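PDB 5KCK: anthranilate synthase component I from Streptococcus pneumoniae serotype 4, which belongs to the chorismate binding enzyme family and is built around large antiparallel beta sheets. Local coordinates for residues I7-V11 with R231-V235; F193-V197 with A433-Y437; I314-E319 with V344-L349. One frame throughout, in Å; residues are numbered along the deposited sequence.

Interaction 1. Residues I7-V11 with R231-V235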
loop_
_atom_site.group_PDB
_atom_site.type_symbol
_atom_site.label_atom_id
_atom_site.label_comp_id
_atom_site.label_asym_id
_atom_site.label_seq_id
_atom_site.Cartn_x
_atom_site.Cartn_y
_atom_site.Cartn_z
ATOM N N ILE A 7 6.752 2.714 16.677
ATOM C CA ILE A 7 5.644 3.639 16.468
ATOM C C ILE A 7 4.651 2.988 15.517
ATOM O O ILE A 7 5.043 2.403 14.502
ATOM C CB ILE A 7 6.132 4.986 15.905
ATOM C CG1 ILE A 7 7.091 5.660 16.888
ATOM C CG2 ILE A 7 4.938 5.886 15.564
ATOM C CD1 ILE A 7 7.517 7.050 16.442
ATOM N N HIS A 8 3.366 3.090 15.844
ATOM C CA HIS A 8 2.349 2.557 14.947
ATOM C C HIS A 8 2.364 3.334 13.632
ATOM O O HIS A 8 2.540 4.557 13.610
ATOM C CB HIS A 8 0.973 2.615 15.608
ATOM C CG HIS A 8 0.086 1.465 15.245
ATOM N ND1 HIS A 8 -1.105 1.627 14.568
ATOM C CD2 HIS A 8 0.225 0.134 15.451
ATOM C CE1 HIS A 8 -1.666 0.445 14.378
ATOM N NE2 HIS A 8 -0.878 -0.478 14.902
ATOM N N GLY A 9 2.214 2.607 12.525
ATOM C CA GLY A 9 2.437 3.175 11.203
ATOM C C GLY A 9 1.408 4.202 10.751
ATOM O O GLY A 9 1.630 4.856 9.725
ATOM N N ASP A 10 0.311 4.369 11.484
ATOM C CA ASP A 10 -0.796 5.190 11.017
ATOM C C ASP A 10 -0.723 6.634 11.494
ATOM O O ASP A 10 -1.660 7.397 11.231
ATOM C CB ASP A 10 -2.136 4.573 11.445
ATOM C CG ASP A 10 -2.242 4.356 12.961
ATOM O OD1 ASP A 10 -1.322 4.761 13.702
ATOM O OD2 ASP A 10 -3.267 3.790 13.418
ATOM N N VAL A 11 0.336 7.028 12.200
ATOM C CA VAL A 11 0.461 8.390 12.710
ATOM C C VAL A 11 1.731 9.073 12.236
ATOM O O VAL A 11 2.007 10.204 12.651
ATOM C CB VAL A 11 0.383 8.442 14.252
ATOM C CG1 VAL A 11 -0.935 7.909 14.739
ATOM C CG2 VAL A 11 1.566 7.697 14.888
ATOM N N ARG A 231 -7.740 1.029 15.279
ATOM C CA ARG A 231 -6.418 1.218 14.685
ATOM C C ARG A 231 -5.673 -0.103 14.577
ATOM O O ARG A 231 -4.972 -0.354 13.587
ATOM C CB ARG A 231 -5.599 2.224 15.501
ATOM C CG ARG A 231 -6.165 3.644 15.510
ATOM C CD ARG A 231 -5.391 4.518 16.506
ATOM N NE ARG A 231 -3.976 4.582 16.154
ATOM C CZ ARG A 231 -3.021 5.057 16.947
ATOM N NH1 ARG A 231 -3.313 5.511 18.161
ATOM N NH2 ARG A 231 -1.768 5.064 16.522
ATOM N N ASN A 232 -5.814 -0.966 15.579
ATOM C CA ASN A 232 -5.141 -2.255 15.504
ATOM C C ASN A 232 -5.866 -3.193 14.551
ATOM O O ASN A 232 -5.228 -3.984 13.846
ATOM C CB ASN A 232 -5.032 -2.885 16.890
ATOM C CG ASN A 232 -4.118 -4.098 16.895
ATOM O OD1 ASN A 232 -2.929 -3.995 16.568
ATOM N ND2 ASN A 232 -4.668 -5.255 17.249
ATOM N N LEU A 233 -7.196 -3.098 14.513
ATOM C CA LEU A 233 -7.993 -3.974 13.662
ATOM C C LEU A 233 -7.645 -3.786 12.191
ATOM O O LEU A 233 -7.503 -4.765 11.448
ATOM C CB LEU A 233 -9.482 -3.707 13.897
ATOM C CG LEU A 233 -10.450 -4.642 13.163
ATOM C CD1 LEU A 233 -10.301 -6.075 13.675
ATOM C CD2 LEU A 233 -11.886 -4.159 13.301
ATOM N N ARG A 234 -7.500 -2.534 11.748
ATOM C CA ARG A 234 -7.260 -2.292 10.332
ATOM C C ARG A 234 -5.872 -2.741 9.901
ATOM O O ARG A 234 -5.638 -2.905 8.699
ATOM C CB ARG A 234 -7.492 -0.810 9.994
ATOM C CG ARG A 234 -6.629 0.164 10.755
ATOM C CD ARG A 234 -7.246 1.573 10.785
ATOM N NE ARG A 234 -7.261 2.258 9.491
ATOM C CZ ARG A 234 -6.173 2.685 8.851
ATOM N NH1 ARG A 234 -4.959 2.489 9.365
ATOM N NH2 ARG A 234 -6.296 3.302 7.685
ATOM N N VAL A 235 -4.958 -2.975 10.841
ATOM C CA VAL A 235 -3.674 -3.582 10.497
ATOM C C VAL A 235 -3.756 -5.106 10.496
ATOM O O VAL A 235 -3.153 -5.765 9.646
ATOM C CB VAL A 235 -2.571 -3.077 11.451
ATOM C CG1 VAL A 235 -1.272 -3.840 11.216
ATOM C CG2 VAL A 235 -2.357 -1.586 11.252
HETATM O O HOH W 1 -4.088 1.802 12.063
#

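Interaction 2. Residues F193-V197 with A433-Y437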
loop_
_atom_site.group_PDB
_atom_site.type_symbol
_atom_site.label_atom_id
_atom_site.label_comp_id
_atom_site.label_asym_id
_atom_site.label_seq_id
_atom_site.Cartn_x
_atom_site.Cartn_y
_atom_site.Cartn_z
ATOM N N PHE A 193 -26.820 -23.981 23.601
ATOM C CA PHE A 193 -26.537 -23.816 22.177
ATOM C C PHE A 193 -26.484 -25.166 21.477
ATOM O O PHE A 193 -26.996 -25.317 20.362
ATOM C CB PHE A 193 -25.225 -23.060 21.963
ATOM C CG PHE A 193 -24.914 -22.792 20.512
ATOM C CD1 PHE A 193 -25.613 -21.822 19.806
ATOM C CD2 PHE A 193 -23.936 -23.521 19.850
ATOM C CE1 PHE A 193 -25.339 -21.574 18.464
ATOM C CE2 PHE A 193 -23.657 -23.284 18.514
ATOM C CZ PHE A 193 -24.358 -22.304 17.819
ATOM N N GLU A 194 -25.874 -26.164 22.119
ATOM C CA GLU A 194 -25.807 -27.483 21.505
ATOM C C GLU A 194 -27.192 -28.100 21.372
ATOM O O GLU A 194 -27.448 -28.836 20.414
ATOM C CB GLU A 194 -24.868 -28.378 22.311
ATOM C CG GLU A 194 -23.444 -27.836 22.369
ATOM C CD GLU A 194 -22.514 -28.695 23.201
ATOM O OE1 GLU A 194 -21.838 -29.569 22.623
ATOM O OE2 GLU A 194 -22.462 -28.496 24.433
ATOM N N GLY A 195 -28.100 -27.791 22.299
ATOM C CA GLY A 195 -29.480 -28.220 22.137
ATOM C C GLY A 195 -30.188 -27.523 20.988
ATOM O O GLY A 195 -31.017 -28.128 20.303
HETATM N N MSE A 196 -29.889 -26.244 20.766
HETATM C CA MSE A 196 -30.451 -25.519 19.623
HETATM C C MSE A 196 -29.968 -26.114 18.308
HETATM O O MSE A 196 -30.760 -26.322 17.394
HETATM C CB MSE A 196 -30.082 -24.037 19.656
HETATM C CG MSE A 196 -30.568 -23.268 20.860
HETATM SE SE MSE A 196 -29.770 -21.481 20.866
HETATM C CE MSE A 196 -30.378 -20.883 22.618
ATOM N N VAL A 197 -28.657 -26.359 18.216
ATOM C CA VAL A 197 -28.095 -27.037 17.051
ATOM C C VAL A 197 -28.819 -28.355 16.811
ATOM O O VAL A 197 -29.204 -28.679 15.681
ATOM C CB VAL A 197 -26.582 -27.256 17.230
ATOM C CG1 VAL A 197 -26.028 -28.093 16.078
ATOM C CG2 VAL A 197 -25.862 -25.923 17.339
ATOM N N ALA A 433 -22.818 -31.006 17.141
ATOM C CA ALA A 433 -23.163 -29.831 17.935
ATOM C C ALA A 433 -21.939 -29.236 18.620
ATOM O O ALA A 433 -21.799 -28.009 18.700
ATOM C CB ALA A 433 -24.232 -30.195 18.964
ATOM N N GLN A 434 -21.043 -30.090 19.119
ATOM C CA GLN A 434 -19.843 -29.612 19.800
ATOM C C GLN A 434 -18.921 -28.871 18.841
ATOM O O GLN A 434 -18.350 -27.834 19.198
ATOM C CB GLN A 434 -19.110 -30.789 20.452
ATOM C CG GLN A 434 -17.788 -30.422 21.102
ATOM C CD GLN A 434 -17.954 -29.478 22.278
ATOM O OE1 GLN A 434 -18.857 -29.642 23.100
ATOM N NE2 GLN A 434 -17.082 -28.479 22.362
ATOM N N ASN A 435 -18.759 -29.390 17.620
ATOM C CA ASN A 435 -17.943 -28.702 16.625
ATOM C C ASN A 435 -18.517 -27.331 16.289
ATOM O O ASN A 435 -17.769 -26.364 16.115
ATOM C CB ASN A 435 -17.826 -29.549 15.358
ATOM C CG ASN A 435 -17.085 -30.844 15.591
ATOM O OD1 ASN A 435 -16.793 -31.210 16.730
ATOM N ND2 ASN A 435 -16.782 -31.557 14.509
ATOM N N GLU A 436 -19.841 -27.224 16.195
ATOM C CA GLU A 436 -20.447 -25.953 15.824
ATOM C C GLU A 436 -20.438 -24.951 16.973
ATOM O O GLU A 436 -20.373 -23.739 16.733
ATOM C CB GLU A 436 -21.872 -26.185 15.319
ATOM C CG GLU A 436 -21.994 -27.297 14.282
ATOM C CD GLU A 436 -21.438 -26.942 12.903
ATOM O OE1 GLU A 436 -21.971 -27.481 11.903
ATOM O OE2 GLU A 436 -20.478 -26.143 12.805
ATOM N N TYR A 437 -20.512 -25.423 18.220
ATOM C CA TYR A 437 -20.280 -24.528 19.347
ATOM C C TYR A 437 -18.871 -23.955 19.294
ATOM O O TYR A 437 -18.673 -22.748 19.487
ATOM C CB TYR A 437 -20.507 -25.263 20.669
ATOM C CG TYR A 437 -19.905 -24.551 21.857
ATOM C CD1 TYR A 437 -20.545 -23.467 22.438
ATOM C CD2 TYR A 437 -18.690 -24.964 22.398
ATOM C CE1 TYR A 437 -19.997 -22.809 23.527
ATOM C CE2 TYR A 437 -18.136 -24.319 23.480
ATOM C CZ TYR A 437 -18.790 -23.242 24.043
ATOM O OH TYR A 437 -18.233 -22.599 25.124
#

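Interaction 3. Residues I314-E319 with V344-L349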
loop_
_atom_site.group_PDB
_atom_site.type_symbol
_atom_site.label_atom_id
_atom_site.label_comp_id
_atom_site.label_asym_id
_atom_site.label_seq_id
_atom_site.Cartn_x
_atom_site.Cartn_y
_atom_site.Cartn_z
ATOM N N ILE A 314 -30.580 -11.121 -7.914
ATOM C CA ILE A 314 -30.347 -10.109 -8.937
ATOM C C ILE A 314 -31.366 -10.246 -10.066
ATOM O O ILE A 314 -31.894 -9.247 -10.571
ATOM C CB ILE A 314 -28.892 -10.216 -9.437
ATOM C CG1 ILE A 314 -27.934 -9.761 -8.327
ATOM C CG2 ILE A 314 -28.678 -9.426 -10.729
ATOM C CD1 ILE A 314 -26.454 -9.850 -8.693
ATOM N N GLY A 315 -31.692 -11.483 -10.446
ATOM C CA GLY A 315 -32.621 -11.698 -11.545
ATOM C C GLY A 315 -34.009 -11.147 -11.277
ATOM O O GLY A 315 -34.691 -10.707 -12.202
ATOM N N ARG A 316 -34.441 -11.148 -10.012
ATOM C CA ARG A 316 -35.758 -10.619 -9.668
ATOM C C ARG A 316 -35.859 -9.106 -9.844
ATOM O O ARG A 316 -36.970 -8.591 -9.976
ATOM C CB ARG A 316 -36.121 -10.977 -8.223
ATOM C CG ARG A 316 -36.351 -12.465 -7.980
ATOM C CD ARG A 316 -37.119 -12.722 -6.674
ATOM N NE ARG A 316 -36.580 -11.998 -5.520
ATOM C CZ ARG A 316 -35.542 -12.412 -4.794
ATOM N NH1 ARG A 316 -34.918 -13.542 -5.109
ATOM N NH2 ARG A 316 -35.126 -11.700 -3.753
ATOM N N ILE A 317 -34.743 -8.381 -9.857
ATOM C CA ILE A 317 -34.781 -6.926 -9.925
ATOM C C ILE A 317 -34.071 -6.387 -11.157
ATOM O O ILE A 317 -33.782 -5.193 -11.223
ATOM C CB ILE A 317 -34.189 -6.289 -8.653
ATOM C CG1 ILE A 317 -32.730 -6.715 -8.493
ATOM C CG2 ILE A 317 -35.015 -6.657 -7.415
ATOM C CD1 ILE A 317 -31.991 -5.970 -7.397
ATOM N N SER A 318 -33.773 -7.238 -12.136
ATOM C CA SER A 318 -32.966 -6.821 -13.271
ATOM C C SER A 318 -33.623 -7.238 -14.580
ATOM O O SER A 318 -34.615 -7.973 -14.602
ATOM C CB SER A 318 -31.555 -7.429 -13.194
ATOM O OG SER A 318 -30.881 -7.044 -12.011
ATOM N N GLU A 319 -33.074 -6.754 -15.691
ATOM C CA GLU A 319 -33.392 -7.391 -16.961
ATOM C C GLU A 319 -32.846 -8.810 -16.911
ATOM O O GLU A 319 -31.652 -9.015 -16.668
ATOM C CB GLU A 319 -32.810 -6.618 -18.143
ATOM C CG GLU A 319 -33.520 -6.912 -19.477
ATOM C CD GLU A 319 -33.125 -8.246 -20.098
ATOM O OE1 GLU A 319 -31.999 -8.352 -20.627
ATOM O OE2 GLU A 319 -33.939 -9.192 -20.058
ATOM N N VAL A 344 -21.421 -12.029 -9.386
ATOM C CA VAL A 344 -22.683 -12.023 -10.118
ATOM C C VAL A 344 -23.100 -10.574 -10.324
ATOM O O VAL A 344 -23.046 -9.772 -9.383
ATOM C CB VAL A 344 -23.782 -12.799 -9.373
ATOM C CG1 VAL A 344 -25.012 -12.979 -10.283
ATOM C CG2 VAL A 344 -23.254 -14.139 -8.879
ATOM N N LYS A 345 -23.514 -10.242 -11.548
ATOM C CA LYS A 345 -23.897 -8.882 -11.902
ATOM C C LYS A 345 -25.166 -8.899 -12.741
ATOM O O LYS A 345 -25.417 -9.842 -13.500
ATOM C CB LYS A 345 -22.793 -8.159 -12.692
ATOM C CG LYS A 345 -21.544 -7.845 -11.891
ATOM C CD LYS A 345 -20.423 -7.331 -12.791
ATOM C CE LYS A 345 -19.246 -6.829 -11.970
ATOM N NZ LYS A 345 -19.679 -5.734 -11.027
ATOM N N GLY A 346 -25.950 -7.828 -12.616
ATOM C CA GLY A 346 -27.090 -7.615 -13.491
ATOM C C GLY A 346 -27.408 -6.141 -13.637
ATOM O O GLY A 346 -26.952 -5.305 -12.851
ATOM N N ARG A 347 -28.224 -5.833 -14.645
ATOM C CA ARG A 347 -28.638 -4.459 -14.924
ATOM C C ARG A 347 -29.974 -4.175 -14.236
ATOM O O ARG A 347 -31.015 -4.697 -14.640
ATOM C CB ARG A 347 -28.729 -4.230 -16.429
ATOM C CG ARG A 347 -28.998 -2.787 -16.822
ATOM C CD ARG A 347 -28.977 -2.623 -18.339
ATOM N NE ARG A 347 -27.744 -3.161 -18.917
ATOM C CZ ARG A 347 -26.583 -2.507 -18.955
ATOM N NH1 ARG A 347 -26.491 -1.285 -18.445
ATOM N NH2 ARG A 347 -25.511 -3.077 -19.495
ATOM N N LEU A 348 -29.938 -3.339 -13.206
ATOM C CA LEU A 348 -31.133 -2.985 -12.446
ATOM C C LEU A 348 -32.238 -2.444 -13.355
ATOM O O LEU A 348 -31.982 -1.648 -14.260
ATOM C CB LEU A 348 -30.749 -1.941 -11.397
ATOM C CG LEU A 348 -31.704 -1.587 -10.268
ATOM C CD1 LEU A 348 -31.962 -2.805 -9.396
ATOM C CD2 LEU A 348 -31.113 -0.445 -9.457
ATOM N N LEU A 349 -33.468 -2.884 -13.116
ATOM C CA LEU A 349 -34.589 -2.429 -13.927
ATOM C C LEU A 349 -34.805 -0.929 -13.733
ATOM O O LEU A 349 -34.574 -0.400 -12.643
ATOM C CB LEU A 349 -35.865 -3.192 -13.571
ATOM C CG LEU A 349 -35.899 -4.658 -13.993
ATOM C CD1 LEU A 349 -36.979 -5.399 -13.251
ATOM C CD2 LEU A 349 -36.108 -4.786 -15.500
#

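Interaction 1. Residues I7-V11 with R231-V235
Arg-231 grips Asp-10 side-on, one nitrogen to each carboxylate oxygen. NE gives a nearly straight bond (173°) to OD2 at 2.9 Å, and NH2 donates to the syn lone pair of OD1, also at 2.9 Å. Both oxygens lie in or close to the guanidinium plane, although the two flat groups are turned 33° against each other, and OD2 is approached from somewhat above the plane of its own carboxylate. A bend at chi3 (60°) turns the end of the arginine onto the acid; its methylenes run past OD2, and Val-11 crosses the arginine, its CG1 3.5 Å from NH2.

His-8 adds a weaker hold from its own segment. Its ND1-H is shared between OD1 and OD2 in two weak bonds, with CG of Asp-10 in the plane of the ring. Beyond ND1 the ring reaches the helix: CE1 approaches Arg-231 O edge-on at 3.5 Å and touches Val-235 CG2 at 3.8 Å. A water donates to Arg-231 O and accepts from Arg-234 NH1; it also lies against Asp-10 OD2, too close to be trusted as a bond. NH2 of Arg-234 pairs with Glu-30 of the second subunit.

A type I turn from His-8 to Val-11 brings histidine and aspartate together as strand 2-8 ends. That strand pairs with one of the second subunit, and Asp-10 O accepts from Ser-13 OG of that subunit. Asp-10 is probably ionised, its charge balanced mainly by Arg-231, which ties the turn to the helix beside the subunit interface.

Interaction 2. Residues F193-V197 with A433-Y437
The helical segments 193-197 and 433-437 approach to 9.0 Å between their axes, with 120° between their N-to-C directions, and come together most closely where the CA atoms of Glu-194 and Ala-433 lie 5.0 Å apart. A small residue suits this point: the methyl of Ala-433 fits against Glu-194 O and its CB, while CG1 of Val-197 rests on Ala-433 CA at 3.8 Å.

Phe-193 fills the next part of the crossing. With CG anti to the backbone N (chi1 -177°), its ring reaches over to the backbone of the other helix, where CE2 lies 3.7 Å from Tyr-437 CA and CD2 lies 3.9 Å from Tyr-437 CB. Val-197 CG2 of the same helix lies over one face of this ring, toward its rim. The Glu-194 carboxylate and Gln-434 amide, their planes 89° apart, bring Glu-194 OE1 and Gln-434 OE1 to 3.0 Å as two acceptors without a bond; no hydrogen bond joins the segments.

Both helices lie on strands 211-221 and 418-427. Phe-193 packs on Leu-214 and Gln-216, Val-197 and Glu-436 meet Ile-427, and Glu-436 also bonds to Ser-431 just ahead of its helix.

Interaction 3. Residues I314-E319 with V344-L349
Ile-314, whose side chain lies on Gly-346, has its carbonyl oxygen gripped twice near the C-terminal end of helix 297-316. Ser-318 OG donates to it at 2.8 Å from above the carbonyl plane, and Ile-317 N reaches it at 3.1 Å from the opposite face. The hydroxyl stands beside the backbone N of its own residue (chi1 -59°); a short hydroxyl side chain suits this place, since it can turn back to give the carbonyl a second donor.

The chain following the helix then meets the strand. Ser-318 and Leu-348 form a single antiparallel bridge as a non-hydrogen-bonded pair, and the bonds fall on the residues flanking it. Leu-349 N donates to Ile-317 O at 3.0 Å (165°), and Glu-319 N donates to Arg-347 O at 3.1 Å.

Hydrophobic branches fill in around this bridge. CG of Leu-349 lies 3.5 Å from Ser-318 C, and its methyls spread over the peptide joining Ser-318 to Glu-319. Ile-317 and Leu-348 meet methyl to methyl, CD1 to CD1 at 3.7 Å. Earlier on the strand, Ile-314 CG2 sits 3.7 Å from Gly-346 CA, a closeness that glycine permits, and its CD1 reaches Val-344 CG1 at 3.8 Å.

Ser-322 OG bonds to both Glu-319 O and Arg-347 N, and strand 267-270 flanks 344-347. The chain following helix 297-316 is thus joined to the end region of strand 338-347 through peptide groups, which does not depend on side-chain identity, with aliphatic side chains packed beside the bonds.

In the fold
From the N terminus, residues 7-11, at the end of strand 2-8, meet helix 226-236 some 220 residues later, so interaction 1 ties the start of the chain, at the subunit interface, to the chorismate binding region. Before that loop is closed, helix 190-205 has already opened interaction 2, which ends only at the C-terminal helix 433-446; the two therefore cross. Interaction 3 is a short closure of helix 297-316 on strand 338-347, lying wholly within the span of interaction 2 and following interaction 1. The three do not touch: their centres are 36 to 39 Å apart, with interactions 1 and 3 on opposite sides of the chain's centre.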